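Local coordinates for uncharacterized protein Af_0446 (Archaeoglobus fulgidus DSM 4304, PDB 3BUT) that is of unknown function but is a beta-barrel protein of the late embryogenesis abundant LEA-2 family that may bind lipids, at residues 34-40 and 100-106; 45-50 and 80-86; 49-55 and 74-79. The protein carries 4 engineered substitutions. All coordinates share one frame; numbering follows the deposited sequence. Where two conformers were deposited one is given.

Contact 1: 34-40 and 100-106; sequences IVVSGYH and IKPTIEI. Engineered in segment 100-106: Ile106 (natural residue Val).
Ile100 opens the antiparallel pairing by setting CG2 4.2 Å from CB of Tyr39, oblique to the phenol ring. Lys101 then exchanges two backbone hydrogen bonds with His40, Lys101 N to His40 O at 2.7 Å and His40 N to Lys101 O at 2.9 Å. Pro102 has no N-H to give, and packs CB against CG1 of Val36. Thr103 N bonds Gly38 O, while Thr103 O receives Ser37 N at 3.0 Å, so Thr103 faces both Ser37 and Gly38 and the register slips by one residue. Ile104 sends CG2, anti to its own N (chi1 -59° for CG1), alongside CG2 of Ile34, the two pointing the same way 3.8 Å apart. Glu105 N bonds Val35 O at 2.7 Å, and its extended side chain reaches back until OE2 lies 3.3 Å from OG of Ser37, a weak bond that is not settled, since Thr103 O competes for the same proton. The engineered Ile106 adds a marginal touch of CD1 on Ile34. These are the two central strands of a four-stranded antiparallel sheet: strand 48-61 flanks 34-45, strand 111-123 flanks 93-105, and Leu69, Phe71 and Leu73 of strand 66-76 cover the face bearing Val36 and Ile100.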
loop_
_atom_site.group_PDB
_atom_site.type_symbol
_atom_site.label_atom_id
_atom_site.label_comp_id
_atom_site.label_asym_id
_atom_site.label_seq_id
_atom_site.Cartn_x
_atom_site.Cartn_y
_atom_site.Cartn_z
ATOM N N ILE A 34 -20.012 28.972 -17.539
ATOM C CA ILE A 34 -19.593 27.600 -17.788
ATOM C C ILE A 34 -20.383 26.739 -16.818
ATOM O O ILE A 34 -20.522 27.098 -15.650
ATOM C CB ILE A 34 -18.079 27.428 -17.523
ATOM C CG1 ILE A 34 -17.254 28.227 -18.535
ATOM C CG2 ILE A 34 -17.661 25.954 -17.550
ATOM C CD1 ILE A 34 -15.760 28.245 -18.221
ATOM N N VAL A 35 -20.941 25.633 -17.297
ATOM C CA VAL A 35 -21.482 24.621 -16.391
ATOM C C VAL A 35 -20.625 23.360 -16.486
ATOM O O VAL A 35 -20.415 22.836 -17.572
ATOM C CB VAL A 35 -22.965 24.283 -16.683
ATOM C CG1 VAL A 35 -23.555 23.436 -15.549
ATOM C CG2 VAL A 35 -23.779 25.546 -16.876
ATOM N N VAL A 36 -20.101 22.907 -15.351
ATOM C CA VAL A 36 -19.452 21.606 -15.270
ATOM C C VAL A 36 -20.491 20.673 -14.667
ATOM O O VAL A 36 -20.695 20.672 -13.455
ATOM C CB VAL A 36 -18.173 21.629 -14.383
ATOM C CG1 VAL A 36 -17.455 20.286 -14.445
ATOM C CG2 VAL A 36 -17.225 22.737 -14.813
ATOM N N SER A 37 -21.165 19.903 -15.514
ATOM C CA SER A 37 -22.266 19.038 -15.063
ATOM C C SER A 37 -21.781 17.813 -14.278
ATOM O O SER A 37 -22.520 17.230 -13.487
ATOM C CB SER A 37 -23.120 18.602 -16.247
ATOM O OG SER A 37 -22.317 17.942 -17.205
ATOM N N GLY A 38 -20.531 17.436 -14.510
ATOM C CA GLY A 38 -19.924 16.318 -13.824
ATOM C C GLY A 38 -18.578 16.026 -14.429
ATOM O O GLY A 38 -18.049 16.833 -15.187
ATOM N N TYR A 39 -18.033 14.858 -14.095
ATOM C CA TYR A 39 -16.705 14.455 -14.539
ATOM C C TYR A 39 -16.547 12.951 -14.469
ATOM O O TYR A 39 -17.105 12.298 -13.590
ATOM C CB TYR A 39 -15.615 15.136 -13.697
ATOM C CG TYR A 39 -15.747 14.908 -12.194
ATOM C CD1 TYR A 39 -16.611 15.684 -11.420
ATOM C CD2 TYR A 39 -14.994 13.925 -11.549
ATOM C CE1 TYR A 39 -16.741 15.474 -10.051
ATOM C CE2 TYR A 39 -15.114 13.709 -10.178
ATOM C CZ TYR A 39 -15.981 14.492 -9.437
ATOM O OH TYR A 39 -16.112 14.283 -8.081
ATOM N N HIS A 40 -15.782 12.415 -15.409
ATOM C CA HIS A 40 -15.322 11.039 -15.344
ATOM C C HIS A 40 -13.880 11.029 -14.854
ATOM O O HIS A 40 -13.085 11.904 -15.214
ATOM C CB HIS A 40 -15.428 10.366 -16.712
ATOM C CG HIS A 40 -15.167 8.891 -16.677
ATOM N ND1 HIS A 40 -16.181 7.958 -16.616
ATOM C CD2 HIS A 40 -14.010 8.189 -16.679
ATOM C CE1 HIS A 40 -15.659 6.745 -16.586
ATOM N NE2 HIS A 40 -14.343 6.857 -16.619
ATOM N N ILE A 100 -8.817 13.045 -15.365
ATOM C CA ILE A 100 -10.118 13.633 -15.053
ATOM C C ILE A 100 -10.698 14.235 -16.331
ATOM O O ILE A 100 -10.055 15.048 -16.990
ATOM C CB ILE A 100 -10.032 14.676 -13.910
ATOM C CG1 ILE A 100 -9.604 14.004 -12.604
ATOM C CG2 ILE A 100 -11.374 15.378 -13.697
ATOM C CD1 ILE A 100 -8.932 14.949 -11.598
ATOM N N LYS A 101 -11.907 13.803 -16.677
ATOM C CA LYS A 101 -12.581 14.207 -17.906
ATOM C C LYS A 101 -13.886 14.944 -17.565
ATOM O O LYS A 101 -14.937 14.315 -17.466
ATOM C CB LYS A 101 -12.855 12.953 -18.747
ATOM C CG LYS A 101 -13.363 13.185 -20.165
ATOM C CD LYS A 101 -13.380 11.866 -20.947
ATOM C CE LYS A 101 -14.302 11.919 -22.156
ATOM N NZ LYS A 101 -15.724 11.648 -21.798
ATOM N N PRO A 102 -13.818 16.276 -17.345
ATOM C CA PRO A 102 -15.038 17.008 -17.015
ATOM C C PRO A 102 -15.965 17.192 -18.208
ATOM O O PRO A 102 -15.509 17.310 -19.348
ATOM C CB PRO A 102 -14.521 18.360 -16.528
ATOM C CG PRO A 102 -13.209 18.528 -17.177
ATOM C CD PRO A 102 -12.634 17.156 -17.354
ATOM N N THR A 103 -17.262 17.179 -17.921
ATOM C CA THR A 103 -18.297 17.439 -18.901
ATOM C C THR A 103 -18.671 18.902 -18.777
ATOM O O THR A 103 -19.336 19.301 -17.825
ATOM C CB THR A 103 -19.544 16.580 -18.645
ATOM O OG1 THR A 103 -19.162 15.206 -18.527
ATOM C CG2 THR A 103 -20.526 16.723 -19.784
ATOM N N ILE A 104 -18.221 19.692 -19.745
ATOM C CA ILE A 104 -18.422 21.131 -19.757
ATOM C C ILE A 104 -19.548 21.443 -20.716
ATOM O O ILE A 104 -19.480 21.084 -21.889
ATOM C CB ILE A 104 -17.139 21.867 -20.212
ATOM C CG1 ILE A 104 -15.969 21.532 -19.284
ATOM C CG2 ILE A 104 -17.375 23.372 -20.284
ATOM C CD1 ILE A 104 -14.622 21.955 -19.818
ATOM N N GLU A 105 -20.587 22.105 -20.217
ATOM C CA GLU A 105 -21.754 22.406 -21.031
ATOM C C GLU A 105 -21.809 23.889 -21.346
ATOM O O GLU A 105 -21.931 24.719 -20.444
ATOM C CB GLU A 105 -23.050 21.979 -20.328
ATOM C CG GLU A 105 -23.131 20.497 -19.955
ATOM C CD GLU A 105 -24.442 20.111 -19.271
ATOM O OE1 GLU A 105 -25.151 21.002 -18.754
ATOM O OE2 GLU A 105 -24.760 18.902 -19.242
ATOM N N ILE A 106 -21.672 24.219 -22.627
ATOM C CA ILE A 106 -22.057 25.538 -23.127
ATOM C C ILE A 106 -22.989 25.307 -24.327
ATOM O O ILE A 106 -22.537 25.101 -25.460
ATOM C CB ILE A 106 -20.842 26.459 -23.476
ATOM C CG1 ILE A 106 -19.846 26.538 -22.306
ATOM C CG2 ILE A 106 -21.335 27.869 -23.831
ATOM C CD1 ILE A 106 -18.463 27.062 -22.664
#

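Contact 2: 45-50 and 80-86; sequences MNGVKV and LREWWVT. Engineered in segment 80-86: Leu80 (natural residue Ile).
Met45 and Trp83 form a Met-aromatic contact beneath a type I' beta turn, Met45 to Val48, that joins two strands as a tight hairpin. The selenomethionine crosses the indole obliquely: SE lies 4.4 Å from the centroid of the five-membered ring, only 7° off its normal, and a bend at chi3 (81°) carries CE over the same ring as a CH-pi contact. Nearer the backbone, Met45 CB approaches Trp83 CD1 at 3.5 Å, and SE also meets CD2 of the engineered Leu80. A bond from NE1 to Thr94 OG1 helps hold the indole's rotation, and the ring also packs on Phe122. Val50 crosses Trp83 with CG1 on CB, whereas Val48 reaches segment 80-86 with both branches, CG1 against the Glu82 side chain and CG2 3.8 Å from Thr86 CG2. Asn46 and Thr86 slide past each other in opposite directions; Thr86 OG1 accepts from Asn46 ND2 at 3.0 Å, within 1° of the amide plane, and itself donates to a lone pair of Trp83 O at 2.6 Å. A valine in place of Thr86 would probably leave Asn46 ND2 to its weak bonds with Thr94 OG1 and Lys93 O, and Trp83 O without its hydroxyl donor. The amide's main partner is Lys95 N, bonded to Asn46 OD1.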
loop_
_atom_site.group_PDB
_atom_site.type_symbol
_atom_site.label_atom_id
_atom_site.label_comp_id
_atom_site.label_asym_id
_atom_site.label_seq_id
_atom_site.Cartn_x
_atom_site.Cartn_y
_atom_site.Cartn_z
HETATM N N MSE A 45 -2.537 2.271 -12.155
HETATM C CA MSE A 45 -1.279 2.038 -11.459
HETATM C C MSE A 45 -0.665 0.761 -12.041
HETATM O O MSE A 45 -1.226 -0.323 -11.883
HETATM C CB MSE A 45 -1.525 1.903 -9.951
HETATM C CG MSE A 45 -2.154 3.137 -9.297
HETATM SE SE MSE A 45 -2.629 2.900 -7.427
HETATM C CE MSE A 45 -0.883 3.189 -6.611
ATOM N N ASN A 46 0.465 0.913 -12.733
ATOM C CA ASN A 46 1.096 -0.151 -13.551
ATOM C C ASN A 46 0.167 -0.905 -14.513
ATOM O O ASN A 46 0.311 -2.113 -14.702
ATOM C CB ASN A 46 1.838 -1.165 -12.677
ATOM C CG ASN A 46 2.924 -0.541 -11.838
ATOM O OD1 ASN A 46 3.582 0.420 -12.250
ATOM N ND2 ASN A 46 3.141 -1.105 -10.656
ATOM N N GLY A 47 -0.780 -0.196 -15.117
ATOM C CA GLY A 47 -1.744 -0.830 -16.009
ATOM C C GLY A 47 -2.876 -1.577 -15.321
ATOM O O GLY A 47 -3.673 -2.233 -15.983
ATOM N N VAL A 48 -2.946 -1.501 -13.994
ATOM C CA VAL A 48 -4.137 -1.935 -13.270
ATOM C C VAL A 48 -5.039 -0.712 -13.094
ATOM O O VAL A 48 -4.606 0.305 -12.555
ATOM C CB VAL A 48 -3.797 -2.536 -11.882
ATOM C CG1 VAL A 48 -5.060 -2.996 -11.162
ATOM C CG2 VAL A 48 -2.817 -3.691 -12.016
ATOM N N LYS A 49 -6.278 -0.806 -13.563
ATOM C CA LYS A 49 -7.233 0.291 -13.422
ATOM C C LYS A 49 -7.912 0.235 -12.055
ATOM O O LYS A 49 -8.924 -0.445 -11.879
ATOM C CB LYS A 49 -8.262 0.264 -14.553
ATOM C CG LYS A 49 -9.067 1.548 -14.691
ATOM C CD LYS A 49 -9.639 1.722 -16.095
ATOM C CE LYS A 49 -10.802 0.776 -16.371
ATOM N NZ LYS A 49 -11.395 1.033 -17.716
ATOM N N VAL A 50 -7.344 0.964 -11.100
ATOM C CA VAL A 50 -7.769 0.904 -9.697
ATOM C C VAL A 50 -8.960 1.818 -9.369
ATOM O O VAL A 50 -9.605 1.653 -8.331
ATOM C CB VAL A 50 -6.589 1.169 -8.716
ATOM C CG1 VAL A 50 -5.489 0.141 -8.901
ATOM C CG2 VAL A 50 -6.032 2.556 -8.907
ATOM N N LEU A 80 -7.279 -2.192 -5.845
ATOM C CA LEU A 80 -5.982 -1.775 -5.309
ATOM C C LEU A 80 -5.149 -2.949 -4.832
ATOM O O LEU A 80 -3.924 -2.866 -4.831
ATOM C CB LEU A 80 -6.140 -0.771 -4.172
ATOM C CG LEU A 80 -5.893 0.703 -4.470
ATOM C CD1 LEU A 80 -6.511 1.547 -3.373
ATOM C CD2 LEU A 80 -4.400 0.980 -4.585
ATOM N N ARG A 81 -5.810 -4.038 -4.440
ATOM C CA ARG A 81 -5.115 -5.246 -3.976
ATOM C C ARG A 81 -4.463 -6.047 -5.106
ATOM O O ARG A 81 -3.616 -6.912 -4.849
ATOM C CB ARG A 81 -6.051 -6.159 -3.180
ATOM C CG ARG A 81 -6.423 -5.655 -1.792
ATOM C CD ARG A 81 -7.341 -6.637 -1.054
ATOM N NE ARG A 81 -8.601 -6.898 -1.757
ATOM C CZ ARG A 81 -8.906 -8.038 -2.377
ATOM N NH1 ARG A 81 -8.046 -9.049 -2.395
ATOM N NH2 ARG A 81 -10.077 -8.167 -2.985
ATOM N N GLU A 82 -4.865 -5.788 -6.346
ATOM C CA GLU A 82 -4.214 -6.450 -7.470
ATOM C C GLU A 82 -3.135 -5.572 -8.092
ATOM O O GLU A 82 -2.401 -6.013 -8.969
ATOM C CB GLU A 82 -5.218 -6.983 -8.501
ATOM C CG GLU A 82 -6.180 -5.968 -9.083
ATOM C CD GLU A 82 -7.093 -6.574 -10.132
ATOM O OE1 GLU A 82 -7.641 -7.673 -9.887
ATOM O OE2 GLU A 82 -7.269 -5.947 -11.200
ATOM N N TRP A 83 -3.034 -4.335 -7.612
ATOM C CA TRP A 83 -1.931 -3.455 -7.989
ATOM C C TRP A 83 -0.677 -3.892 -7.251
ATOM O O TRP A 83 0.413 -3.899 -7.818
ATOM C CB TRP A 83 -2.243 -1.979 -7.678
ATOM C CG TRP A 83 -1.001 -1.181 -7.343
ATOM C CD1 TRP A 83 -0.066 -0.719 -8.220
ATOM C CD2 TRP A 83 -0.540 -0.809 -6.035
ATOM N NE1 TRP A 83 0.934 -0.068 -7.546
ATOM C CE2 TRP A 83 0.672 -0.110 -6.205
ATOM C CE3 TRP A 83 -1.038 -0.997 -4.738
ATOM C CZ2 TRP A 83 1.397 0.406 -5.131
ATOM C CZ3 TRP A 83 -0.320 -0.481 -3.671
ATOM C CH2 TRP A 83 0.885 0.216 -3.876
ATOM N N TRP A 84 -0.846 -4.254 -5.983
ATOM C CA TRP A 84 0.269 -4.594 -5.113
ATOM C C TRP A 84 1.229 -5.619 -5.715
ATOM O O TRP A 84 2.449 -5.469 -5.606
ATOM C CB TRP A 84 -0.227 -5.035 -3.730
ATOM C CG TRP A 84 0.899 -5.411 -2.824
ATOM C CD1 TRP A 84 1.187 -6.655 -2.356
ATOM C CD2 TRP A 84 1.923 -4.541 -2.316
ATOM N NE1 TRP A 84 2.315 -6.616 -1.571
ATOM C CE2 TRP A 84 2.787 -5.330 -1.532
ATOM C CE3 TRP A 84 2.186 -3.167 -2.437
ATOM C CZ2 TRP A 84 3.896 -4.796 -0.871
ATOM C CZ3 TRP A 84 3.289 -2.638 -1.783
ATOM C CH2 TRP A 84 4.129 -3.452 -1.013
ATOM N N VAL A 85 0.669 -6.634 -6.374
ATOM C CA VAL A 85 1.438 -7.626 -7.129
ATOM C C VAL A 85 2.415 -6.960 -8.100
ATOM O O VAL A 85 3.603 -7.287 -8.112
ATOM C CB VAL A 85 0.498 -8.566 -7.937
ATOM C CG1 VAL A 85 1.290 -9.683 -8.618
ATOM C CG2 VAL A 85 -0.592 -9.152 -7.041
ATOM N N THR A 86 1.899 -6.011 -8.879
ATOM C CA THR A 86 2.653 -5.331 -9.935
ATOM C C THR A 86 3.719 -4.400 -9.377
ATOM O O THR A 86 4.773 -4.218 -9.993
ATOM C CB THR A 86 1.727 -4.521 -10.882
ATOM O OG1 THR A 86 1.214 -3.367 -10.204
ATOM C CG2 THR A 86 0.563 -5.352 -11.353
#

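Contact 3: 49-55 and 74-79; sequences KVADGYE and RLNNSF
Lys49 O sits over one face of the Phe79 ring, offset toward the rim, with CD1 as its nearest atom at 3.2 Å. Phe79 CB rests on CA of Val50, so the residue meets the strand through both its ring and its CB. Val50 also turns CG1 to Phe79 O at 3.4 Å. Its other branch, CG2, between the backbone N and the carbonyl carbon (chi1 -60° for CG1), lies alongside Leu75 CD2 at 3.7 Å, the two side chains pointing the same way. Ala51 points its methyl toward strand 66-76 of the facing sheet, where CB comes 3.3 Å from Arg74 O. At the far end Arg74, extended from CG to NE, brings its guanidinium near Glu55; the ion pair is long, 4.0 Å from Glu55 OE2 to Arg74 NH1, and doubtful, because Glu55 has two conformers. Farther out, Leu75 packs on Ile20 and bonds Thr18 through its backbone, while Val50 and Ala51 both pair with Ile43. Residues 49-55 and 74-76 run at 128° to each other, and 49-55 and 74-79 meet by packing, without backbone hydrogen bonds between them. The doubled pairing on Ile43 is a classic beta bulge, set where strands 48-61 and 66-76 bring together the two sheets of the LEA-2 barrel.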
loop_
_atom_site.group_PDB
_atom_site.type_symbol
_atom_site.label_atom_id
_atom_site.label_comp_id
_atom_site.label_asym_id
_atom_site.label_seq_id
_atom_site.Cartn_x
_atom_site.Cartn_y
_atom_site.Cartn_z
ATOM N N LYS A 49 -6.278 -0.806 -13.563
ATOM C CA LYS A 49 -7.233 0.291 -13.422
ATOM C C LYS A 49 -7.912 0.235 -12.055
ATOM O O LYS A 49 -8.924 -0.445 -11.879
ATOM C CB LYS A 49 -8.262 0.264 -14.553
ATOM C CG LYS A 49 -9.067 1.548 -14.691
ATOM C CD LYS A 49 -9.639 1.722 -16.095
ATOM C CE LYS A 49 -10.802 0.776 -16.371
ATOM N NZ LYS A 49 -11.395 1.033 -17.716
ATOM N N VAL A 50 -7.344 0.964 -11.100
ATOM C CA VAL A 50 -7.769 0.904 -9.697
ATOM C C VAL A 50 -8.960 1.818 -9.369
ATOM O O VAL A 50 -9.605 1.653 -8.331
ATOM C CB VAL A 50 -6.589 1.169 -8.716
ATOM C CG1 VAL A 50 -5.489 0.141 -8.901
ATOM C CG2 VAL A 50 -6.032 2.556 -8.907
ATOM N N ALA A 51 -9.237 2.777 -10.254
ATOM C CA ALA A 51 -10.402 3.656 -10.141
ATOM C C ALA A 51 -10.933 4.015 -11.524
ATOM O O ALA A 51 -10.161 4.245 -12.457
ATOM C CB ALA A 51 -10.056 4.919 -9.365
ATOM N N ASP A 52 -12.257 4.066 -11.635
ATOM C CA ASP A 52 -12.952 4.340 -12.884
ATOM C C ASP A 52 -14.383 4.723 -12.538
ATOM O O ASP A 52 -15.228 3.854 -12.311
ATOM C CB ASP A 52 -12.936 3.087 -13.771
ATOM C CG ASP A 52 -13.643 3.286 -15.097
ATOM O OD1 ASP A 52 -13.431 4.333 -15.742
ATOM O OD2 ASP A 52 -14.403 2.380 -15.502
ATOM N N GLY A 53 -14.665 6.019 -12.487
ATOM C CA GLY A 53 -15.990 6.459 -12.072
ATOM C C GLY A 53 -16.493 7.737 -12.697
ATOM O O GLY A 53 -15.721 8.514 -13.256
ATOM N N TYR A 54 -17.806 7.939 -12.599
ATOM C CA TYR A 54 -18.447 9.189 -12.991
ATOM C C TYR A 54 -19.239 9.775 -11.829
ATOM O O TYR A 54 -20.045 9.083 -11.211
ATOM C CB TYR A 54 -19.391 8.986 -14.187
ATOM C CG TYR A 54 -19.800 10.292 -14.833
ATOM C CD1 TYR A 54 -19.032 10.852 -15.854
ATOM C CD2 TYR A 54 -20.943 10.981 -14.413
ATOM C CE1 TYR A 54 -19.389 12.057 -16.444
ATOM C CE2 TYR A 54 -21.304 12.197 -14.990
ATOM C CZ TYR A 54 -20.522 12.726 -16.006
ATOM O OH TYR A 54 -20.879 13.913 -16.603
ATOM N N GLU A 55 -19.023 11.059 -11.538
ATOM C CA GLU A 55 -19.740 11.844 -10.510
ATOM C C GLU A 55 -20.674 12.872 -11.158
ATOM O O GLU A 55 -20.306 13.636 -11.990
ATOM C CB GLU A 55 -18.797 12.563 -9.527
ATOM C CG GLU A 55 -18.912 12.240 -8.042
ATOM C CD GLU A 55 -19.558 13.347 -7.183
ATOM O OE1 GLU A 55 -20.789 13.446 -7.188
ATOM O OE2 GLU A 55 -18.878 14.110 -6.460
ATOM N N ARG A 74 -12.398 8.379 -6.056
ATOM C CA ARG A 74 -12.505 7.259 -5.127
ATOM C C ARG A 74 -11.881 5.981 -5.671
ATOM O O ARG A 74 -12.093 5.616 -6.823
ATOM C CB ARG A 74 -13.961 7.011 -4.730
ATOM C CG ARG A 74 -14.586 8.140 -3.913
ATOM C CD ARG A 74 -16.093 7.957 -3.777
ATOM N NE ARG A 74 -16.768 9.215 -3.469
ATOM C CZ ARG A 74 -17.171 10.102 -4.378
ATOM N NH1 ARG A 74 -17.772 11.219 -3.989
ATOM N NH2 ARG A 74 -16.968 9.885 -5.674
ATOM N N LEU A 75 -11.117 5.306 -4.819
ATOM C CA LEU A 75 -10.472 4.049 -5.169
ATOM C C LEU A 75 -11.086 2.896 -4.392
ATOM O O LEU A 75 -11.020 2.860 -3.162
ATOM C CB LEU A 75 -8.967 4.102 -4.886
ATOM C CG LEU A 75 -8.083 5.125 -5.592
ATOM C CD1 LEU A 75 -7.929 6.365 -4.751
ATOM C CD2 LEU A 75 -6.731 4.503 -5.826
ATOM N N ASN A 76 -11.690 1.966 -5.125
ATOM C CA ASN A 76 -12.116 0.684 -4.577
ATOM C C ASN A 76 -10.865 -0.144 -4.278
ATOM O O ASN A 76 -10.035 -0.369 -5.168
ATOM C CB ASN A 76 -13.040 -0.026 -5.578
ATOM C CG ASN A 76 -13.415 -1.443 -5.150
ATOM O OD1 ASN A 76 -13.229 -2.393 -5.910
ATOM N ND2 ASN A 76 -13.950 -1.585 -3.939
ATOM N N ASN A 77 -10.734 -0.590 -3.033
ATOM C CA ASN A 77 -9.525 -1.272 -2.587
ATOM C C ASN A 77 -9.318 -2.662 -3.180
ATOM O O ASN A 77 -8.195 -3.164 -3.234
ATOM C CB ASN A 77 -9.480 -1.341 -1.060
ATOM C CG ASN A 77 -9.690 0.014 -0.409
ATOM O OD1 ASN A 77 -9.088 1.009 -0.813
ATOM N ND2 ASN A 77 -10.550 0.058 0.601
ATOM N N SER A 78 -10.409 -3.279 -3.622
ATOM C CA SER A 78 -10.344 -4.600 -4.261
ATOM C C SER A 78 -9.525 -4.574 -5.561
ATOM O O SER A 78 -8.804 -5.525 -5.874
ATOM C CB SER A 78 -11.751 -5.141 -4.526
ATOM O OG SER A 78 -11.699 -6.441 -5.085
ATOM N N PHE A 79 -9.645 -3.479 -6.310
ATOM C CA PHE A 79 -8.791 -3.229 -7.466
ATOM C C PHE A 79 -7.393 -2.764 -7.045
ATOM O O PHE A 79 -6.436 -2.917 -7.803
ATOM C CB PHE A 79 -9.427 -2.195 -8.398
ATOM C CG PHE A 79 -10.057 -2.782 -9.635
ATOM C CD1 PHE A 79 -9.275 -3.410 -10.604
ATOM C CD2 PHE A 79 -11.428 -2.681 -9.846
ATOM C CE1 PHE A 79 -9.851 -3.944 -11.756
ATOM C CE2 PHE A 79 -12.015 -3.212 -10.996
ATOM C CZ PHE A 79 -11.224 -3.845 -11.951
#

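Contacts 2 and 3 are neighbours, their centres 11 Å apart; they share Lys49 and Val50, and Leu80 CD1 packs on Leu75 CD2. Contact 1 lies on the opposite side of the chain's centre from contact 2, about 28 Å away between centres, and about 19 Å from contact 3. Along the chain they are nested, contact 3 inside the loop closed by contact 2, and both inside that of contact 1. Strands 34-45 and 48-61 adjoin in one sheet and tie all three together: contact 1 touches contact 3 directly through His40 with Asp52 and Thr103 with Tyr54. Contact 1 thus pairs the two central strands of that sheet, contact 3 joins it to the second sheet, and contact 2 packs the helical connection against one end.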